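Local structure of tail fiber protein (Pseudomonas aeruginosa, 6CL6) at residues A[132-137]-A[161-166]. The protein forms the trimeric receptor-binding fiber of the R2 pyocin, a contractile injection system, and probably recognises the surface of target bacteria. Sequence-based numbering, arbitrary orientation.
Sequences GELPGG and ANYPIV
Y163 meets L134 with the end of its side chain: the phenol oxygen OH lies 3.8 Å from CD1 of L134 and 3.9 Å from its CB, so the hydroxyl, rather than a ring face, does the touching. In Y163, CG stands anti to the carbonyl carbon (chi1 -75°), which sends the ring from its loop toward 132-137. No direct hydrogen bond joins the segments; a water does. It donates to O of P135 at 2.6 Å and accepts from OH of Y163 at 2.7 Å, while OH and the P135 carbonyl themselves remain 4.2 Å apart. The side-chain amide NE2 of Q151, on strand 147-151, hydrogen-bonds to both of these oxygens, giving a second link beside the water. L134 is buried, packing also on W149 and Q151 of that strand and on M143. Here the turn following the short strand 132-133, outermost in its sheet within this chain, meets the loop between helix 154-159 and strand 169-177. With its proton given to the water and Q151 donating to it, the phenol oxygen is satisfied in both roles beside the aliphatic side chain of L134, and the join rests on polar bridging more than on close packing.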
loop_
_atom_site.group_PDB
_atom_site.type_symbol
_atom_site.label_atom_id
_atom_site.label_comp_id
_atom_site.label_asym_id
_atom_site.label_seq_id
_atom_site.Cartn_x
_atom_site.Cartn_y
_atom_site.Cartn_z
ATOM N N GLY A 132 -7.167 43.733 5.898
ATOM C CA GLY A 132 -7.675 43.726 7.264
ATOM C C GLY A 132 -7.411 42.422 7.983
ATOM O O GLY A 132 -7.042 41.404 7.378
ATOM N N GLU A 133 -7.573 42.491 9.295
ATOM C CA GLU A 133 -7.614 41.317 10.157
ATOM C C GLU A 133 -9.064 40.886 10.298
ATOM O O GLU A 133 -9.934 41.717 10.544
ATOM C CB GLU A 133 -7.011 41.628 11.517
ATOM C CG GLU A 133 -5.533 41.835 11.474
ATOM C CD GLU A 133 -4.779 40.523 11.473
ATOM O OE1 GLU A 133 -5.272 39.557 12.099
ATOM O OE2 GLU A 133 -3.702 40.460 10.843
ATOM N N LEU A 134 -9.318 39.605 10.119
ATOM C CA LEU A 134 -10.666 39.085 10.270
ATOM C C LEU A 134 -10.965 38.886 11.752
ATOM O O LEU A 134 -10.230 38.167 12.428
ATOM C CB LEU A 134 -10.829 37.774 9.525
ATOM C CG LEU A 134 -10.649 37.857 8.021
ATOM C CD1 LEU A 134 -10.498 36.468 7.423
ATOM C CD2 LEU A 134 -11.795 38.575 7.376
ATOM N N PRO A 135 -12.034 39.468 12.271
ATOM C CA PRO A 135 -12.451 39.200 13.655
ATOM C C PRO A 135 -13.117 37.843 13.754
ATOM O O PRO A 135 -13.087 37.067 12.796
ATOM C CB PRO A 135 -13.438 40.331 13.933
ATOM C CG PRO A 135 -14.073 40.589 12.622
ATOM C CD PRO A 135 -12.962 40.409 11.599
ATOM N N GLY A 136 -13.733 37.559 14.902
ATOM C CA GLY A 136 -14.581 36.388 15.018
ATOM C C GLY A 136 -15.889 36.573 14.273
ATOM O O GLY A 136 -16.249 37.652 13.822
ATOM N N GLY A 137 -16.606 35.471 14.121
ATOM C CA GLY A 137 -17.957 35.519 13.576
ATOM C C GLY A 137 -18.102 35.797 12.095
ATOM O O GLY A 137 -19.236 36.010 11.635
ATOM N N ALA A 161 -17.908 31.261 9.795
ATOM C CA ALA A 161 -18.629 30.349 8.942
ATOM C C ALA A 161 -17.933 30.265 7.602
ATOM O O ALA A 161 -17.322 31.235 7.138
ATOM C CB ALA A 161 -20.078 30.763 8.741
ATOM N N ASN A 162 -17.997 29.065 7.005
ATOM C CA ASN A 162 -17.463 28.787 5.663
ATOM C C ASN A 162 -15.955 28.944 5.561
ATOM O O ASN A 162 -15.414 29.089 4.462
ATOM C CB ASN A 162 -18.191 29.652 4.626
ATOM C CG ASN A 162 -19.585 29.127 4.324
ATOM O OD1 ASN A 162 -19.732 28.046 3.760
ATOM N ND2 ASN A 162 -20.605 29.866 4.731
ATOM N N TYR A 163 -15.260 28.887 6.673
ATOM C CA TYR A 163 -13.827 28.630 6.652
ATOM C C TYR A 163 -13.623 27.181 6.203
ATOM O O TYR A 163 -14.426 26.306 6.554
ATOM C CB TYR A 163 -13.201 28.835 8.024
ATOM C CG TYR A 163 -13.019 30.276 8.465
ATOM C CD1 TYR A 163 -14.103 31.026 8.896
ATOM C CD2 TYR A 163 -11.764 30.868 8.457
ATOM C CE1 TYR A 163 -13.935 32.331 9.321
ATOM C CE2 TYR A 163 -11.582 32.180 8.880
ATOM C CZ TYR A 163 -12.682 32.900 9.312
ATOM O OH TYR A 163 -12.515 34.209 9.749
ATOM N N PRO A 164 -12.589 26.900 5.409
ATOM C CA PRO A 164 -12.387 25.516 4.954
ATOM C C PRO A 164 -11.824 24.603 6.009
ATOM O O PRO A 164 -11.925 23.377 5.876
ATOM C CB PRO A 164 -11.406 25.663 3.780
ATOM C CG PRO A 164 -10.629 26.905 4.089
ATOM C CD PRO A 164 -11.615 27.829 4.828
ATOM N N ILE A 165 -11.221 25.170 7.045
ATOM C CA ILE A 165 -10.573 24.426 8.125
ATOM C C ILE A 165 -10.589 25.368 9.318
ATOM O O ILE A 165 -10.560 26.599 9.162
ATOM C CB ILE A 165 -9.139 24.005 7.723
ATOM C CG1 ILE A 165 -8.500 23.103 8.767
ATOM C CG2 ILE A 165 -8.264 25.273 7.494
ATOM C CD1 ILE A 165 -9.072 21.678 8.732
ATOM N N VAL A 166 -10.679 24.806 10.505
ATOM C CA VAL A 166 -10.633 25.632 11.716
ATOM C C VAL A 166 -9.180 25.919 12.037
ATOM O O VAL A 166 -8.544 25.189 12.813
ATOM C CB VAL A 166 -11.374 24.974 12.884
ATOM C CG1 VAL A 166 -11.299 25.850 14.141
ATOM C CG2 VAL A 166 -12.821 24.749 12.492
HETATM O O HOH W 1 -14.143 34.906 11.833
#